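Side-chain contacts in endo-b-1,4-glucanase (Nasutitermes takasagoensis, PDB 1KS8), which probably cuts internal beta-1,4-glucosidic linkages in cellulose and related beta-glucans, as a family 9 glycosyl hydrolase: residues W98-D101 with Y102-K105; N176-T179 with H180-L184; Q183-D186 with F187-Y191. All coordinates share one frame; numbering follows the deposited sequence.

Contact 1 of 3, residues W98-D101 with Y102-K105; sequences WATD and YFIK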
loop_
_atom_site.group_PDB
_atom_site.type_symbol
_atom_site.label_atom_id
_atom_site.label_comp_id
_atom_site.label_asym_id
_atom_site.label_seq_id
_atom_site.Cartn_x
_atom_site.Cartn_y
_atom_site.Cartn_z
ATOM N N TRP A 98 -1.638 -2.241 12.420
ATOM C CA TRP A 98 -2.189 -3.545 12.078
ATOM C C TRP A 98 -1.189 -4.290 11.200
ATOM O O TRP A 98 -1.047 -5.507 11.295
ATOM C CB TRP A 98 -3.526 -3.403 11.348
ATOM C CG TRP A 98 -4.286 -4.688 11.330
ATOM C CD1 TRP A 98 -4.196 -5.688 10.402
ATOM C CD2 TRP A 98 -5.175 -5.161 12.347
ATOM N NE1 TRP A 98 -4.970 -6.758 10.784
ATOM C CE2 TRP A 98 -5.581 -6.462 11.975
ATOM C CE3 TRP A 98 -5.664 -4.613 13.539
ATOM C CZ2 TRP A 98 -6.456 -7.226 12.756
ATOM C CZ3 TRP A 98 -6.533 -5.373 14.317
ATOM C CH2 TRP A 98 -6.919 -6.665 13.921
ATOM N N ALA A 99 -0.486 -3.550 10.351
ATOM C CA ALA A 99 0.505 -4.150 9.475
ATOM C C ALA A 99 1.814 -4.436 10.212
ATOM O O ALA A 99 2.347 -5.538 10.126
ATOM C CB ALA A 99 0.765 -3.237 8.279
ATOM N N THR A 100 2.324 -3.457 10.950
ATOM C CA THR A 100 3.590 -3.657 11.647
ATOM C C THR A 100 3.546 -4.706 12.759
ATOM O O THR A 100 4.548 -5.376 13.010
ATOM C CB THR A 100 4.165 -2.320 12.176
ATOM O OG1 THR A 100 3.215 -1.676 13.030
ATOM C CG2 THR A 100 4.489 -1.392 11.004
ATOM N N ASP A 101 2.401 -4.867 13.419
ATOM C CA ASP A 101 2.303 -5.896 14.453
ATOM C C ASP A 101 2.543 -7.242 13.778
ATOM O O ASP A 101 3.170 -8.139 14.346
ATOM C CB ASP A 101 0.917 -5.916 15.099
ATOM C CG ASP A 101 0.752 -4.862 16.169
ATOM O OD1 ASP A 101 1.767 -4.270 16.592
ATOM O OD2 ASP A 101 -0.400 -4.639 16.595
ATOM N N TYR A 102 2.032 -7.378 12.558
ATOM C CA TYR A 102 2.194 -8.608 11.799
ATOM C C TYR A 102 3.642 -8.781 11.340
ATOM O O TYR A 102 4.195 -9.875 11.430
ATOM C CB TYR A 102 1.252 -8.608 10.591
ATOM C CG TYR A 102 1.487 -9.757 9.636
ATOM C CD1 TYR A 102 1.150 -11.065 9.984
ATOM C CD2 TYR A 102 2.069 -9.535 8.391
ATOM C CE1 TYR A 102 1.387 -12.126 9.110
ATOM C CE2 TYR A 102 2.311 -10.585 7.513
ATOM C CZ TYR A 102 1.968 -11.875 7.877
ATOM O OH TYR A 102 2.200 -12.912 7.005
ATOM N N PHE A 103 4.264 -7.711 10.851
ATOM C CA PHE A 103 5.650 -7.819 10.408
ATOM C C PHE A 103 6.549 -8.283 11.547
ATOM O O PHE A 103 7.506 -9.022 11.326
ATOM C CB PHE A 103 6.167 -6.481 9.869
ATOM C CG PHE A 103 5.364 -5.930 8.726
ATOM C CD1 PHE A 103 4.730 -6.780 7.824
ATOM C CD2 PHE A 103 5.263 -4.559 8.540
ATOM C CE1 PHE A 103 4.005 -6.267 6.751
ATOM C CE2 PHE A 103 4.541 -4.033 7.469
ATOM C CZ PHE A 103 3.911 -4.893 6.576
ATOM N N ILE A 104 6.248 -7.838 12.764
ATOM C CA ILE A 104 7.039 -8.241 13.921
ATOM C C ILE A 104 6.923 -9.754 14.124
ATOM O O ILE A 104 7.917 -10.424 14.403
ATOM C CB ILE A 104 6.584 -7.483 15.187
ATOM C CG1 ILE A 104 7.064 -6.031 15.104
ATOM C CG2 ILE A 104 7.137 -8.157 16.438
ATOM C CD1 ILE A 104 6.509 -5.132 16.192
ATOM N N LYS A 105 5.716 -10.291 13.974
ATOM C CA LYS A 105 5.513 -11.730 14.119
ATOM C C LYS A 105 6.230 -12.481 13.001
ATOM O O LYS A 105 6.848 -13.518 13.236
ATOM C CB LYS A 105 4.025 -12.086 14.059
ATOM C CG LYS A 105 3.189 -11.571 15.213
ATOM C CD LYS A 105 1.769 -12.101 15.092
ATOM C CE LYS A 105 0.877 -11.569 16.199
ATOM N NZ LYS A 105 -0.527 -12.046 16.060
#
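Phe103 N bonds to Ala99 O at 3.0 Å, and Ile104 N bonds to Thr100 O over the same 3.0 Å. Both are i to i+4 bonds of one continuous alpha helix. The next bond, Lys105 N to Asp101 O, is weak at 3.4 Å. The Phe103 ring folds back along the helix, because its CG stands anti to the carbonyl carbon and beside the backbone N (chi1 -58°). This lays one ring face over the preceding turn. Ala99 O sits over the ring centre, 3.3 Å above the plane of the Phe103 ring. The far end of the ring reaches the Ala99 methyl, with Phe103 CZ 3.9 Å from Ala99 CB. Thr100 CG2 meets the ring at CD2 of Phe103, 4.1 Å away. Ile104 CG1 packs on Thr100 O at 3.3 Å. An alanine in place of Phe103 would probably open a gap beside the Ala99 methyl and leave Ala99 O without the ring face that covers it. The polar ends turn to other partners. Thr100 OG1 bonds to Tyr173 OH, Asp101 pairs with Lys97, and Lys105 NZ forms a salt bridge with Asp47. Helix 89-106 is flanked here by three helices. Phe103 touches helices 62-78 and 149-165, while Ile104 packs on helix 171-190.

Contact 2 of 3, residues N176-T179 with H180-L184; sequences NLLT and HARQL
Asn176 and His180 meet through their side chains and through a shared water. Asn176 CG lies anti to its own N and beside its carbonyl carbon (chi1 -179°), which carries the amide along the helix toward the imidazole. Its OD1 comes within 3.2 Å of His180 CD2. The amide and ring planes stand 77° apart. Water 1 lies in the ring plane at the imidazole edge. It donates to Asn176 OD1 at 3.0 Å and is hydrogen-bonded to His180 NE2 at 2.8 Å. The other ring nitrogen, His180 ND1, bonds to His107 ND1, so the imidazole is gripped through both nitrogens and its rotation is restricted.

The backbone bonds are the regular i to i+4 set. His180 N reaches Asn176 O in a nearly straight bond, with an N-H...O angle of 170°. Ala181, Arg182 and Gln183 bond in the same way to Leu177, Leu178 and Thr179. Thr179 OG1 turns back to bond to Asn175 O, a common way for a helical threonine to satisfy its hydroxyl.

The remaining contacts are van der Waals. Arg182 runs extended from CG to NE and slants across Leu178. Arg182 NE is 3.9 Å from Leu178 CG, and NH2 lies near Leu178 CD2. No partner for the buried Arg182 NE is present in the model. Gln183 and Thr179 run side by side in the same direction. Gln183 CG rests against Thr179 O at 3.1 Å, and Gln183 NE2 is 4.0 Å from the Thr179 methyl.

Leu177 and Ala181 face helix 149-165, and Leu178 packs on helix 212-226. These helices belong to the (alpha/alpha)6 barrel of family 9 glycosyl hydrolases, in which inner and outer helices pack in a ring.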
loop_
_atom_site.group_PDB
_atom_site.type_symbol
_atom_site.label_atom_id
_atom_site.label_comp_id
_atom_site.label_asym_id
_atom_site.label_seq_id
_atom_site.Cartn_x
_atom_site.Cartn_y
_atom_site.Cartn_z
ATOM N N ASN A 176 10.721 -0.862 19.656
ATOM C CA ASN A 176 10.612 -2.233 19.177
ATOM C C ASN A 176 10.598 -2.256 17.651
ATOM O O ASN A 176 11.286 -3.060 17.026
ATOM C CB ASN A 176 9.342 -2.877 19.741
ATOM C CG ASN A 176 9.176 -4.318 19.310
ATOM O OD1 ASN A 176 10.146 -5.074 19.242
ATOM N ND2 ASN A 176 7.939 -4.714 19.037
ATOM N N LEU A 177 9.816 -1.363 17.058
ATOM C CA LEU A 177 9.728 -1.266 15.605
ATOM C C LEU A 177 11.107 -1.012 15.003
ATOM O O LEU A 177 11.504 -1.653 14.029
ATOM C CB LEU A 177 8.796 -0.120 15.212
ATOM C CG LEU A 177 7.295 -0.298 15.458
ATOM C CD1 LEU A 177 6.592 1.039 15.296
ATOM C CD2 LEU A 177 6.732 -1.326 14.486
ATOM N N LEU A 178 11.836 -0.068 15.590
ATOM C CA LEU A 178 13.160 0.286 15.098
ATOM C C LEU A 178 14.161 -0.860 15.201
ATOM O O LEU A 178 14.989 -1.043 14.310
ATOM C CB LEU A 178 13.688 1.512 15.849
ATOM C CG LEU A 178 14.942 2.167 15.266
ATOM C CD1 LEU A 178 14.686 2.599 13.829
ATOM C CD2 LEU A 178 15.326 3.366 16.120
ATOM N N THR A 179 14.093 -1.630 16.284
ATOM C CA THR A 179 15.006 -2.757 16.454
ATOM C C THR A 179 14.824 -3.732 15.294
ATOM O O THR A 179 15.791 -4.164 14.669
ATOM C CB THR A 179 14.750 -3.494 17.786
ATOM O OG1 THR A 179 15.097 -2.634 18.878
ATOM C CG2 THR A 179 15.583 -4.767 17.868
ATOM N N HIS A 180 13.571 -4.065 15.006
ATOM C CA HIS A 180 13.258 -4.980 13.918
ATOM C C HIS A 180 13.655 -4.390 12.571
ATOM O O HIS A 180 14.147 -5.103 11.698
ATOM C CB HIS A 180 11.766 -5.311 13.928
ATOM C CG HIS A 180 11.373 -6.274 15.003
ATOM N ND1 HIS A 180 11.570 -7.634 14.887
ATOM C CD2 HIS A 180 10.833 -6.075 16.228
ATOM C CE1 HIS A 180 11.168 -8.230 15.996
ATOM N NE2 HIS A 180 10.718 -7.307 16.826
ATOM N N ALA A 181 13.449 -3.087 12.407
ATOM C CA ALA A 181 13.797 -2.414 11.159
ATOM C C ALA A 181 15.294 -2.515 10.878
ATOM O O ALA A 181 15.701 -2.818 9.760
ATOM C CB ALA A 181 13.373 -0.950 11.217
ATOM N N ARG A 182 16.113 -2.263 11.896
ATOM C CA ARG A 182 17.563 -2.331 11.729
ATOM C C ARG A 182 18.031 -3.728 11.342
ATOM O O ARG A 182 18.884 -3.890 10.468
ATOM C CB ARG A 182 18.271 -1.910 13.018
ATOM C CG ARG A 182 18.032 -0.470 13.432
ATOM C CD ARG A 182 18.945 -0.088 14.587
ATOM N NE ARG A 182 18.748 1.294 15.016
ATOM C CZ ARG A 182 19.534 1.924 15.884
ATOM N NH1 ARG A 182 20.573 1.296 16.417
ATOM N NH2 ARG A 182 19.281 3.182 16.219
ATOM N N GLN A 183 17.476 -4.738 12.004
ATOM C CA GLN A 183 17.845 -6.120 11.736
ATOM C C GLN A 183 17.422 -6.558 10.341
ATOM O O GLN A 183 18.179 -7.236 9.648
ATOM C CB GLN A 183 17.226 -7.038 12.790
ATOM C CG GLN A 183 17.614 -6.653 14.211
ATOM C CD GLN A 183 16.936 -7.511 15.254
ATOM O OE1 GLN A 183 15.783 -7.912 15.089
ATOM N NE2 GLN A 183 17.640 -7.780 16.348
ATOM N N LEU A 184 16.221 -6.173 9.922
ATOM C CA LEU A 184 15.754 -6.550 8.592
ATOM C C LEU A 184 16.563 -5.871 7.496
ATOM O O LEU A 184 16.780 -6.458 6.436
ATOM C CB LEU A 184 14.261 -6.240 8.440
ATOM C CG LEU A 184 13.373 -7.305 9.095
ATOM C CD1 LEU A 184 11.942 -6.806 9.190
ATOM C CD2 LEU A 184 13.452 -8.597 8.292
HETATM O O HOH W 1 10.006 -8.098 19.386
#

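Contact 3 of 3, residues Q183-D186 with F187-Y191; sequences QLFD and FANNY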
loop_
_atom_site.group_PDB
_atom_site.type_symbol
_atom_site.label_atom_id
_atom_site.label_comp_id
_atom_site.label_asym_id
_atom_site.label_seq_id
_atom_site.Cartn_x
_atom_site.Cartn_y
_atom_site.Cartn_z
ATOM N N GLN A 183 17.476 -4.738 12.004
ATOM C CA GLN A 183 17.845 -6.120 11.736
ATOM C C GLN A 183 17.422 -6.558 10.341
ATOM O O GLN A 183 18.179 -7.236 9.648
ATOM C CB GLN A 183 17.226 -7.038 12.790
ATOM C CG GLN A 183 17.614 -6.653 14.211
ATOM C CD GLN A 183 16.936 -7.511 15.254
ATOM O OE1 GLN A 183 15.783 -7.912 15.089
ATOM N NE2 GLN A 183 17.640 -7.780 16.348
ATOM N N LEU A 184 16.221 -6.173 9.922
ATOM C CA LEU A 184 15.754 -6.550 8.592
ATOM C C LEU A 184 16.563 -5.871 7.496
ATOM O O LEU A 184 16.780 -6.458 6.436
ATOM C CB LEU A 184 14.261 -6.240 8.440
ATOM C CG LEU A 184 13.373 -7.305 9.095
ATOM C CD1 LEU A 184 11.942 -6.806 9.190
ATOM C CD2 LEU A 184 13.452 -8.597 8.292
ATOM N N PHE A 185 17.021 -4.646 7.743
ATOM C CA PHE A 185 17.832 -3.967 6.741
ATOM C C PHE A 185 19.162 -4.697 6.596
ATOM O O PHE A 185 19.642 -4.907 5.487
ATOM C CB PHE A 185 18.117 -2.515 7.118
ATOM C CG PHE A 185 19.042 -1.829 6.153
ATOM C CD1 PHE A 185 18.614 -1.516 4.865
ATOM C CD2 PHE A 185 20.363 -1.567 6.501
ATOM C CE1 PHE A 185 19.490 -0.955 3.936
ATOM C CE2 PHE A 185 21.246 -1.007 5.581
ATOM C CZ PHE A 185 20.809 -0.703 4.295
ATOM N N ASP A 186 19.759 -5.075 7.723
ATOM C CA ASP A 186 21.027 -5.789 7.694
ATOM C C ASP A 186 20.856 -7.094 6.929
ATOM O O ASP A 186 21.703 -7.467 6.122
ATOM C CB ASP A 186 21.512 -6.065 9.117
ATOM C CG ASP A 186 22.171 -4.855 9.751
ATOM O OD1 ASP A 186 22.349 -4.857 10.986
ATOM O OD2 ASP A 186 22.520 -3.907 9.014
ATOM N N PHE A 187 19.748 -7.783 7.184
ATOM C CA PHE A 187 19.455 -9.035 6.499
ATOM C C PHE A 187 19.353 -8.773 4.992
ATOM O O PHE A 187 19.977 -9.463 4.185
ATOM C CB PHE A 187 18.145 -9.621 7.052
ATOM C CG PHE A 187 17.619 -10.811 6.288
ATOM C CD1 PHE A 187 18.474 -11.794 5.799
ATOM C CD2 PHE A 187 16.248 -10.959 6.088
ATOM C CE1 PHE A 187 17.973 -12.906 5.122
ATOM C CE2 PHE A 187 15.739 -12.067 5.415
ATOM C CZ PHE A 187 16.603 -13.041 4.930
ATOM N N ALA A 188 18.578 -7.758 4.620
ATOM C CA ALA A 188 18.388 -7.404 3.218
ATOM C C ALA A 188 19.686 -7.009 2.516
ATOM O O ALA A 188 19.922 -7.384 1.369
ATOM C CB ALA A 188 17.383 -6.265 3.106
ATOM N N ASN A 189 20.528 -6.254 3.208
ATOM C CA ASN A 189 21.778 -5.787 2.623
ATOM C C ASN A 189 22.905 -6.817 2.608
ATOM O O ASN A 189 23.699 -6.858 1.666
ATOM C CB ASN A 189 22.237 -4.522 3.352
ATOM C CG ASN A 189 23.309 -3.771 2.594
ATOM O OD1 ASN A 189 23.221 -3.606 1.377
ATOM N ND2 ASN A 189 24.321 -3.296 3.311
ATOM N N ASN A 190 22.971 -7.647 3.647
ATOM C CA ASN A 190 24.015 -8.666 3.765
ATOM C C ASN A 190 23.752 -9.925 2.938
ATOM O O ASN A 190 24.682 -10.652 2.587
ATOM C CB ASN A 190 24.188 -9.060 5.236
ATOM C CG ASN A 190 24.723 -7.923 6.089
ATOM O OD1 ASN A 190 24.622 -7.955 7.317
ATOM N ND2 ASN A 190 25.305 -6.920 5.446
ATOM N N TYR A 191 22.484 -10.184 2.642
ATOM C CA TYR A 191 22.092 -11.354 1.863
ATOM C C TYR A 191 21.238 -10.873 0.693
ATOM O O TYR A 191 20.015 -10.753 0.801
ATOM C CB TYR A 191 21.315 -12.323 2.759
ATOM C CG TYR A 191 22.130 -12.803 3.943
ATOM C CD1 TYR A 191 22.990 -13.894 3.825
ATOM C CD2 TYR A 191 22.088 -12.128 5.162
ATOM C CE1 TYR A 191 23.792 -14.298 4.893
ATOM C CE2 TYR A 191 22.887 -12.522 6.237
ATOM C CZ TYR A 191 23.736 -13.605 6.093
ATOM O OH TYR A 191 24.537 -13.987 7.148
HETATM O O HOH W 2 24.127 -3.759 6.522
#
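Phe185 and Asn189 run side by side because both carry CG anti to the backbone N, with chi1 175° and -165°. They lie one turn apart near the C-terminal end of helix 171-190, one of the helices of the (alpha/alpha)6 fold. Asn189 CB sits over one face of the Phe185 ring, offset toward the rim, and is 4.2 Å from Phe185 CZ. The ring and the amide are nearly parallel, with planes 17° apart. Asn189 OD1 is held by Arg192, just beyond the helix. Asn189 N bonds to Phe185 O at 2.8 Å.

On another side of the helix, Leu184 CD2 meets the edge of the Phe187 ring, 4.3 Å from its CD2. Asn190 folds back over the last turn. Its CB and CG both lie 3.1 Å from Asp186 O, while Asn190 N bonds to that same oxygen at 2.8 Å. Tyr191 is the first residue to leave helical geometry, yet its N still bonds to Phe187 O.

Neighbouring helices cover the apolar groups. Phe185 packs on Ala218 and Leu222 of helix 212-226, and Phe187 touches Ala152 of helix 149-165. On the polar side, a water joins Asp186 to Asn189: water 2 donates to Asp186 OD2 at 3.0 Å and accepts from Asn189 ND2 at 3.3 Å.

Overall arrangement
Contacts 2 and 3 follow one another on helix 171-190. They share Gln183 and Leu184, and their centres are 11 Å apart. Contact 1 lies on helix 89-106, with its centre 12 Å from that of contact 2. These two touch directly: Thr100 CB is 3.6 Å from Leu177 CD2, and Ile104 CG2 is 3.7 Å from His180 NE2. Contacts 1 and 3 do not touch, with nearest atoms about 5 Å apart. Contact 3 lies closest to Glu214, a calcium-binding residue of this protein, though no calcium is bound in this model: the side chains of Ala188 and Glu214 are about 7 Å apart. Phe103 of contact 1 is about 11 Å from Glu214, again between side chains.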